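Local coordinates for DUF4442 domain-containing protein (Pseudomonas aeruginosa, PDB 1YOC) that is of unknown function but has a hotdog fold related to PaaI-type thioesterases, which suggests, without proving, action on acyl-thioester substrates, at residues V126-Y129 / V135-A138; Q5-Y10 / P34-L39; T76-S81 / H86-R91. All blocks are in the same frame, centred on the assembly; numbering follows the deposited sequence.

Contact 1: residues V126-Y129 / V135-A138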
loop_
_atom_site.group_PDB
_atom_site.type_symbol
_atom_site.label_atom_id
_atom_site.label_comp_id
_atom_site.label_asym_id
_atom_site.label_seq_id
_atom_site.Cartn_x
_atom_site.Cartn_y
_atom_site.Cartn_z
ATOM N N VAL B 126 10.352 -9.347 1.211
ATOM C CA VAL B 126 10.729 -8.364 0.203
ATOM C C VAL B 126 11.559 -7.279 0.895
ATOM O O VAL B 126 11.239 -6.844 2.011
ATOM C CB VAL B 126 9.494 -7.636 -0.422
ATOM C CG1 VAL B 126 9.970 -6.637 -1.476
ATOM C CG2 VAL B 126 8.518 -8.660 -1.090
ATOM N N VAL B 127 12.636 -6.856 0.247
ATOM C CA VAL B 127 13.405 -5.732 0.766
ATOM C C VAL B 127 13.495 -4.712 -0.378
ATOM O O VAL B 127 13.728 -5.082 -1.531
ATOM C CB VAL B 127 14.813 -6.157 1.227
ATOM C CG1 VAL B 127 15.586 -4.940 1.753
ATOM C CG2 VAL B 127 14.666 -7.179 2.382
ATOM N N ALA B 128 13.245 -3.436 -0.073
ATOM C CA ALA B 128 13.355 -2.418 -1.109
ATOM C C ALA B 128 14.573 -1.567 -0.771
ATOM O O ALA B 128 14.847 -1.289 0.399
ATOM C CB ALA B 128 12.070 -1.527 -1.206
ATOM N N TYR B 129 15.257 -1.181 -1.841
ATOM C CA TYR B 129 16.484 -0.399 -1.796
ATOM C C TYR B 129 16.428 0.865 -2.644
ATOM O O TYR B 129 15.714 0.926 -3.671
ATOM C CB TYR B 129 17.641 -1.213 -2.399
ATOM C CG TYR B 129 17.915 -2.542 -1.771
ATOM C CD1 TYR B 129 18.896 -2.677 -0.778
ATOM C CD2 TYR B 129 17.179 -3.682 -2.143
ATOM C CE1 TYR B 129 19.144 -3.903 -0.159
ATOM C CE2 TYR B 129 17.417 -4.928 -1.524
ATOM C CZ TYR B 129 18.404 -5.026 -0.534
ATOM O OH TYR B 129 18.677 -6.253 0.077
ATOM N N VAL B 135 15.714 0.450 2.501
ATOM C CA VAL B 135 14.886 1.528 3.000
ATOM C C VAL B 135 13.510 1.023 3.470
ATOM O O VAL B 135 12.767 1.761 4.111
ATOM C CB VAL B 135 14.627 2.598 1.898
ATOM C CG1 VAL B 135 15.941 3.194 1.381
ATOM C CG2 VAL B 135 13.794 1.999 0.748
ATOM N N PHE B 136 13.213 -0.245 3.202
ATOM C CA PHE B 136 11.883 -0.808 3.477
ATOM C C PHE B 136 11.926 -2.327 3.455
ATOM O O PHE B 136 12.670 -2.919 2.654
ATOM C CB PHE B 136 10.954 -0.311 2.372
ATOM C CG PHE B 136 9.619 -1.038 2.269
ATOM C CD1 PHE B 136 8.481 -0.545 2.914
ATOM C CD2 PHE B 136 9.492 -2.151 1.428
ATOM C CE1 PHE B 136 7.208 -1.147 2.707
ATOM C CE2 PHE B 136 8.234 -2.765 1.216
ATOM C CZ PHE B 136 7.090 -2.244 1.862
ATOM N N ARG B 137 11.120 -2.949 4.324
ATOM C CA ARG B 137 11.012 -4.425 4.348
ATOM C C ARG B 137 9.539 -4.792 4.472
ATOM O O ARG B 137 8.780 -4.093 5.134
ATOM C CB ARG B 137 11.667 -5.064 5.585
ATOM C CG ARG B 137 13.153 -4.985 5.749
ATOM C CD ARG B 137 13.573 -5.934 6.942
ATOM N NE ARG B 137 13.038 -5.494 8.232
ATOM C CZ ARG B 137 13.676 -4.678 9.077
ATOM N NH1 ARG B 137 14.889 -4.215 8.797
ATOM N NH2 ARG B 137 13.082 -4.267 10.188
ATOM N N ALA B 138 9.160 -5.908 3.854
ATOM C CA ALA B 138 7.802 -6.415 3.978
ATOM C C ALA B 138 7.839 -7.946 4.014
ATOM O O ALA B 138 8.812 -8.585 3.560
ATOM C CB ALA B 138 6.957 -5.989 2.804
#
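The Phe136 ring meets Ala128 obliquely: Ala128 CB comes to 3.7 Å from Phe136 CD2. With CG anti to the backbone N (chi1 166°), the ring leans from its strand toward helix 63-81, where Leu66, Cys67 and Ala70 touch it. Val126 and Ala138 lie on this same helix-facing side, their CB atoms 4.4 Å apart. Val127 and Arg137 form a non-hydrogen-bonded pair on the other face, and the guanidinium of Arg137 turns away from strand 120-130 to a salt bridge with Glu96 on strand 86-97 and a hydrogen bond to a glycerol.

The backbones run antiparallel. Val126 and Ala138 bond in both directions, Val126 N to Ala138 O and Ala138 N to Val126 O each measuring 2.9 Å. Ala128 N reaches Phe136 O at 2.8 Å, nearly straight at 171°. Ala128 O takes two donors: Val135 N at 2.9 Å, almost linear, and Phe136 N through a weak, bent bond. Val135 CG2 also lies against this carbonyl, 3.5 Å from Ala128 O.

Two residues opposite one, Val135 and Phe136 facing Ala128, make a classic beta bulge in the hairpin of strands 120-130 and 133-146, within the antiparallel sheet that wraps the central helix of a hotdog fold.

Contact 2: residues Q5-Y10 / P34-L39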
loop_
_atom_site.group_PDB
_atom_site.type_symbol
_atom_site.label_atom_id
_atom_site.label_comp_id
_atom_site.label_asym_id
_atom_site.label_seq_id
_atom_site.Cartn_x
_atom_site.Cartn_y
_atom_site.Cartn_z
ATOM N N GLN B 5 3.169 -15.269 -16.265
ATOM C CA GLN B 5 3.409 -15.450 -17.697
ATOM C C GLN B 5 3.253 -14.097 -18.416
ATOM O O GLN B 5 4.046 -13.770 -19.302
ATOM C CB GLN B 5 2.443 -16.516 -18.268
ATOM C CG GLN B 5 2.744 -17.931 -17.760
ATOM C CD GLN B 5 1.605 -18.935 -17.995
ATOM O OE1 GLN B 5 1.575 -20.027 -17.392
ATOM N NE2 GLN B 5 0.665 -18.573 -18.865
ATOM N N MET B 6 2.253 -13.301 -18.027
ATOM C CA MET B 6 2.063 -11.983 -18.644
ATOM C C MET B 6 3.275 -11.104 -18.337
ATOM O O MET B 6 3.883 -10.505 -19.227
ATOM C CB MET B 6 0.802 -11.305 -18.091
ATOM C CG MET B 6 -0.521 -11.902 -18.632
ATOM S SD MET B 6 -0.673 -11.526 -20.395
ATOM C CE MET B 6 -1.286 -9.853 -20.280
ATOM N N MET B 7 3.631 -11.027 -17.057
ATOM C CA MET B 7 4.764 -10.185 -16.697
ATOM C C MET B 7 6.016 -10.577 -17.482
ATOM O O MET B 7 6.723 -9.719 -18.014
ATOM C CB MET B 7 5.074 -10.270 -15.196
ATOM C CG MET B 7 3.945 -9.803 -14.268
ATOM S SD MET B 7 3.336 -8.125 -14.591
ATOM C CE MET B 7 1.832 -8.153 -13.435
ATOM N N GLN B 8 6.281 -11.867 -17.560
ATOM C CA GLN B 8 7.487 -12.308 -18.239
ATOM C C GLN B 8 7.441 -12.023 -19.718
ATOM O O GLN B 8 8.390 -11.467 -20.285
ATOM C CB GLN B 8 7.713 -13.799 -17.987
ATOM C CG GLN B 8 7.992 -14.090 -16.516
ATOM C CD GLN B 8 8.077 -15.577 -16.171
ATOM O OE1 GLN B 8 7.153 -16.369 -16.445
ATOM N NE2 GLN B 8 9.188 -15.961 -15.549
ATOM N N MET B 9 6.337 -12.406 -20.341
ATOM C CA MET B 9 6.176 -12.181 -21.777
ATOM C C MET B 9 6.460 -10.723 -22.153
ATOM O O MET B 9 7.201 -10.435 -23.103
ATOM C CB MET B 9 4.753 -12.590 -22.201
ATOM C CG MET B 9 4.420 -12.326 -23.646
ATOM S SD MET B 9 2.636 -12.576 -24.087
ATOM C CE MET B 9 2.568 -11.393 -25.513
ATOM N N TYR B 10 5.912 -9.785 -21.399
ATOM C CA TYR B 10 6.119 -8.402 -21.750
ATOM C C TYR B 10 7.429 -7.794 -21.246
ATOM O O TYR B 10 7.910 -6.835 -21.817
ATOM C CB TYR B 10 4.925 -7.567 -21.297
ATOM C CG TYR B 10 3.694 -7.791 -22.166
ATOM C CD1 TYR B 10 2.832 -8.863 -21.939
ATOM C CD2 TYR B 10 3.439 -6.949 -23.257
ATOM C CE1 TYR B 10 1.723 -9.104 -22.804
ATOM C CE2 TYR B 10 2.343 -7.178 -24.112
ATOM C CZ TYR B 10 1.499 -8.259 -23.878
ATOM O OH TYR B 10 0.461 -8.515 -24.767
ATOM N N PRO B 34 6.109 0.462 -12.742
ATOM C CA PRO B 34 7.188 -0.496 -12.485
ATOM C C PRO B 34 7.727 -1.256 -13.703
ATOM O O PRO B 34 7.126 -1.233 -14.788
ATOM C CB PRO B 34 6.521 -1.450 -11.493
ATOM C CG PRO B 34 5.092 -1.587 -12.126
ATOM C CD PRO B 34 4.781 -0.194 -12.679
ATOM N N GLN B 35 8.878 -1.899 -13.509
ATOM C CA GLN B 35 9.463 -2.760 -14.544
ATOM C C GLN B 35 10.040 -3.947 -13.781
ATOM O O GLN B 35 10.397 -3.825 -12.588
ATOM C CB GLN B 35 10.613 -2.049 -15.274
ATOM C CG GLN B 35 10.190 -0.807 -16.054
ATOM C CD GLN B 35 9.351 -1.185 -17.274
ATOM O OE1 GLN B 35 9.430 -2.312 -17.779
ATOM N NE2 GLN B 35 8.553 -0.249 -17.746
ATOM N N PHE B 36 10.105 -5.098 -14.414
ATOM C CA PHE B 36 10.757 -6.236 -13.762
ATOM C C PHE B 36 12.201 -6.279 -14.268
ATOM O O PHE B 36 12.455 -6.078 -15.485
ATOM C CB PHE B 36 10.118 -7.563 -14.165
ATOM C CG PHE B 36 8.970 -7.962 -13.293
ATOM C CD1 PHE B 36 9.163 -8.789 -12.180
ATOM C CD2 PHE B 36 7.692 -7.493 -13.563
ATOM C CE1 PHE B 36 8.066 -9.128 -11.351
ATOM C CE2 PHE B 36 6.626 -7.824 -12.762
ATOM C CZ PHE B 36 6.806 -8.646 -11.645
ATOM N N VAL B 37 13.129 -6.547 -13.344
ATOM C CA VAL B 37 14.553 -6.717 -13.675
ATOM C C VAL B 37 14.710 -8.227 -13.862
ATOM O O VAL B 37 15.395 -8.705 -14.789
ATOM C CB VAL B 37 15.483 -6.286 -12.518
ATOM C CG1 VAL B 37 16.964 -6.638 -12.858
ATOM C CG2 VAL B 37 15.331 -4.825 -12.276
ATOM N N GLU B 38 14.083 -8.995 -12.978
ATOM C CA GLU B 38 14.154 -10.448 -13.095
ATOM C C GLU B 38 12.916 -11.119 -12.540
ATOM O O GLU B 38 12.337 -10.659 -11.558
ATOM C CB GLU B 38 15.372 -11.012 -12.361
ATOM C CG GLU B 38 15.617 -12.465 -12.759
ATOM C CD GLU B 38 16.888 -13.071 -12.136
ATOM O OE1 GLU B 38 17.775 -12.301 -11.695
ATOM O OE2 GLU B 38 16.991 -14.319 -12.105
ATOM N N LEU B 39 12.520 -12.226 -13.154
ATOM C CA LEU B 39 11.355 -12.947 -12.664
ATOM C C LEU B 39 11.514 -14.417 -13.054
ATOM O O LEU B 39 11.693 -14.731 -14.228
ATOM C CB LEU B 39 10.073 -12.385 -13.294
ATOM C CG LEU B 39 8.782 -13.115 -12.910
ATOM C CD1 LEU B 39 8.550 -13.047 -11.398
ATOM C CD2 LEU B 39 7.579 -12.523 -13.642
#
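Helix 2-13, at the N-terminal end of the chain, packs here on strand 35-40, outermost in this chain's sheet, and Met7 and Gln8 are the helix residues that touch Phe36 and Leu39. Met7 presents its side chain to the Phe36 ring at a slant. Its CG lies 3.7 Å from Phe36 CE2, and the bend at chi2 (-55°) brings the sulfur alongside the same part of the ring, with Met7 SD 3.8 Å from Phe36 CE2. The sulfur stands 5.0 Å from the ring centroid and 68° off its normal, an oblique Met-aromatic contact.

Beyond Phe36 the strand turns a corner at a classic beta bulge, where Val37 and Glu38 both face Glu45, and Leu39 follows. Leu39 meets both helix residues. Its CD2 branch reaches Met7 CB at 3.7 Å and is pressed close to Gln8, with Leu39 CD2 only 3.3 Å from Gln8 CG. The same methyl lies over one face of the Phe36 ring, displaced toward the rim, so a single branch of Leu39 touches three side chains.

Gln8 crosses Leu39 at about a right angle and adds the polar link. Extended beyond CG, it carries its amide past the leucine to the backbone, where Gln8 NE2 donates to Leu39 O at 3.1 Å. The bond is somewhat bent, 149° at the hydrogen; the acceptor lies in the amide plane of Gln8, whereas the nitrogen sits well above the carbonyl plane of Leu39.

Thr76 of helix 63-81 touches Met7, Phe36 and Leu39, joining the small apolar cluster to the central helix. The result is an N-terminal helix packed through Met7 and Gln8 on the outermost strand of a hotdog sheet.

Contact 3: residues T76-S81 / H86-R91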
loop_
_atom_site.group_PDB
_atom_site.type_symbol
_atom_site.label_atom_id
_atom_site.label_comp_id
_atom_site.label_asym_id
_atom_site.label_seq_id
_atom_site.Cartn_x
_atom_site.Cartn_y
_atom_site.Cartn_z
ATOM N N THR B 76 3.796 -11.834 -8.008
ATOM C CA THR B 76 4.211 -12.423 -9.278
ATOM C C THR B 76 5.145 -13.627 -9.010
ATOM O O THR B 76 5.011 -14.696 -9.638
ATOM C CB THR B 76 4.892 -11.390 -10.163
ATOM O OG1 THR B 76 3.969 -10.305 -10.402
ATOM C CG2 THR B 76 5.184 -12.006 -11.565
ATOM N N MET B 77 6.080 -13.482 -8.079
ATOM C CA MET B 77 6.937 -14.647 -7.771
ATOM C C MET B 77 6.077 -15.855 -7.297
ATOM O O MET B 77 6.334 -16.993 -7.672
ATOM C CB MET B 77 7.953 -14.313 -6.670
ATOM C CG MET B 77 8.807 -15.534 -6.277
ATOM S SD MET B 77 10.193 -15.105 -5.209
ATOM C CE MET B 77 9.254 -14.589 -3.743
ATOM N N THR B 78 5.100 -15.616 -6.431
ATOM C CA THR B 78 4.239 -16.705 -5.933
ATOM C C THR B 78 3.534 -17.405 -7.094
ATOM O O THR B 78 3.534 -18.649 -7.176
ATOM C CB THR B 78 3.217 -16.155 -4.938
ATOM O OG1 THR B 78 3.923 -15.624 -3.804
ATOM C CG2 THR B 78 2.222 -17.265 -4.477
ATOM N N ASP B 79 2.981 -16.601 -7.997
ATOM C CA ASP B 79 2.291 -17.117 -9.190
ATOM C C ASP B 79 3.237 -17.969 -10.056
ATOM O O ASP B 79 2.825 -18.991 -10.636
ATOM C CB ASP B 79 1.752 -15.955 -10.030
ATOM C CG ASP B 79 0.748 -16.409 -11.089
ATOM O OD1 ASP B 79 -0.341 -16.883 -10.676
ATOM O OD2 ASP B 79 1.065 -16.305 -12.313
ATOM N N ALA B 80 4.482 -17.533 -10.155
ATOM C CA ALA B 80 5.486 -18.255 -10.960
ATOM C C ALA B 80 6.070 -19.488 -10.267
ATOM O O ALA B 80 6.613 -20.380 -10.926
ATOM C CB ALA B 80 6.664 -17.294 -11.320
ATOM N N SER B 81 5.918 -19.569 -8.946
ATOM C CA SER B 81 6.560 -20.631 -8.185
ATOM C C SER B 81 5.746 -21.812 -7.677
ATOM O O SER B 81 6.292 -22.923 -7.557
ATOM C CB SER B 81 7.308 -20.016 -6.999
ATOM O OG SER B 81 8.103 -18.916 -7.413
ATOM N N HIS B 86 -2.096 -25.458 -7.825
ATOM C CA HIS B 86 -2.373 -24.737 -6.580
ATOM C C HIS B 86 -2.836 -23.335 -6.905
ATOM O O HIS B 86 -2.642 -22.838 -8.005
ATOM C CB HIS B 86 -1.090 -24.654 -5.723
ATOM C CG HIS B 86 -0.682 -25.950 -5.089
ATOM N ND1 HIS B 86 -1.312 -27.148 -5.351
ATOM C CD2 HIS B 86 0.274 -26.225 -4.169
ATOM C CE1 HIS B 86 -0.766 -28.103 -4.617
ATOM N NE2 HIS B 86 0.199 -27.568 -3.890
ATOM N N ARG B 87 -3.470 -22.680 -5.943
ATOM C CA ARG B 87 -3.876 -21.301 -6.174
ATOM C C ARG B 87 -3.368 -20.492 -4.969
ATOM O O ARG B 87 -3.044 -21.056 -3.948
ATOM C CB ARG B 87 -5.395 -21.210 -6.322
ATOM C CG ARG B 87 -6.194 -21.168 -5.059
ATOM C CD ARG B 87 -7.728 -21.087 -5.374
ATOM N NE ARG B 87 -8.110 -19.934 -6.200
ATOM C CZ ARG B 87 -8.093 -19.911 -7.541
ATOM N NH1 ARG B 87 -7.717 -20.983 -8.232
ATOM N NH2 ARG B 87 -8.441 -18.809 -8.198
ATOM N N TRP B 88 -3.240 -19.188 -5.126
ATOM C CA TRP B 88 -2.741 -18.361 -4.027
ATOM C C TRP B 88 -3.576 -17.103 -3.875
ATOM O O TRP B 88 -4.154 -16.584 -4.846
ATOM C CB TRP B 88 -1.282 -17.928 -4.298
ATOM C CG TRP B 88 -1.111 -17.142 -5.597
ATOM C CD1 TRP B 88 -1.047 -17.659 -6.894
ATOM C CD2 TRP B 88 -1.012 -15.723 -5.748
ATOM N NE1 TRP B 88 -0.924 -16.657 -7.803
ATOM C CE2 TRP B 88 -0.895 -15.453 -7.145
ATOM C CE3 TRP B 88 -1.000 -14.645 -4.847
ATOM C CZ2 TRP B 88 -0.777 -14.147 -7.656
ATOM C CZ3 TRP B 88 -0.875 -13.339 -5.361
ATOM C CH2 TRP B 88 -0.771 -13.104 -6.740
ATOM N N ILE B 89 -3.607 -16.608 -2.641
ATOM C CA ILE B 89 -4.312 -15.374 -2.341
ATOM C C ILE B 89 -3.578 -14.694 -1.173
ATOM O O ILE B 89 -3.258 -15.348 -0.182
ATOM C CB ILE B 89 -5.837 -15.657 -1.974
ATOM C CG1 ILE B 89 -6.573 -14.354 -1.747
ATOM C CG2 ILE B 89 -5.970 -16.423 -0.702
ATOM C CD1 ILE B 89 -6.241 -13.348 -2.826
ATOM N N PRO B 90 -3.247 -13.400 -1.321
ATOM C CA PRO B 90 -2.560 -12.705 -0.224
ATOM C C PRO B 90 -3.571 -12.556 0.900
ATOM O O PRO B 90 -4.740 -12.210 0.646
ATOM C CB PRO B 90 -2.235 -11.333 -0.805
ATOM C CG PRO B 90 -2.165 -11.564 -2.277
ATOM C CD PRO B 90 -3.308 -12.547 -2.523
ATOM N N ARG B 91 -3.137 -12.806 2.127
ATOM C CA ARG B 91 -4.039 -12.670 3.286
ATOM C C ARG B 91 -3.527 -11.689 4.309
ATOM O O ARG B 91 -4.283 -11.241 5.153
ATOM C CB ARG B 91 -4.258 -14.034 3.959
ATOM C CG ARG B 91 -5.179 -14.924 3.186
ATOM C CD ARG B 91 -6.609 -14.363 3.298
ATOM N NE ARG B 91 -7.556 -15.211 2.588
ATOM C CZ ARG B 91 -8.667 -14.774 1.983
ATOM N NH1 ARG B 91 -8.996 -13.482 1.999
ATOM N NH2 ARG B 91 -9.439 -15.633 1.323
#
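Packing over the indole face comes first: the CG2 methyl of Thr78 rests on one face of Trp88, 3.4 Å above its plane and displaced toward the rim. Its closest ring atom is Trp88 CG, 3.5 Å from Thr78 CG2, and Trp88 CB lies almost as near. This is the branch of Thr78 that stands anti to the backbone N; the hydroxyl OG1 turns back along the helix to bond Ala74 O. Farther along the same face the backbone N of Asp79 lies 3.9 Å above the indole plane, so the ring lies along two consecutive helix residues, Thr78 and Asp79. Asp79 CB sits near the indole nitrogen, 3.6 Å from Trp88 NE1.

The polar link is a single, well-aligned hydrogen bond. Trp88 NE1 donates to Asp79 OD1 at 2.9 Å with 167° at the hydrogen. The oxygen lies at the indole edge, in the ring plane, and accepts the N-H on its anti lone pair, the one facing away from OD2. Carboxylate and ring planes are turned 63° from each other. Trp88 takes chi1 58°, with CG between its own backbone N and carbonyl carbon, which swings the indole across to the helix. Face contact and edge bond together limit its rotation.

The other carboxylate oxygen is held from helix 2-13: Asp79 OD2 accepts from Ser4 N. Met3 of that helix touches both Asp79 and Trp88. Farther along the strand, Arg91 NH1 bonds Tyr97 O of the second subunit. The indole ties the end of the central hotdog helix 63-81 to the start of strand 86-97, the outermost strand in this chain, whose Arg91 also makes backbone hydrogen bonds to the second subunit.

In the fold
All three contacts are largely buried, but they hold the fold differently. Contact 1 is strand on strand, rests mainly on backbone hydrogen bonds, and has a buried face turned to helix 63-81 and exposed Arg137 on the other. Contacts 2 and 3 set helices against the two outermost strands of the chain's sheet, 35-40 and 86-97, and depend on side chains, each combining apolar packing with one side-chain hydrogen bond: amide to carbonyl in contact 2, indole to carboxylate in contact 3. These two touch directly, Leu39 CD2 lying 3.2 Å from Thr76 CG2. Contact 1 touches neither, although helix 63-81 touches residues of contacts 1 and 2 and supplies one segment of contact 3.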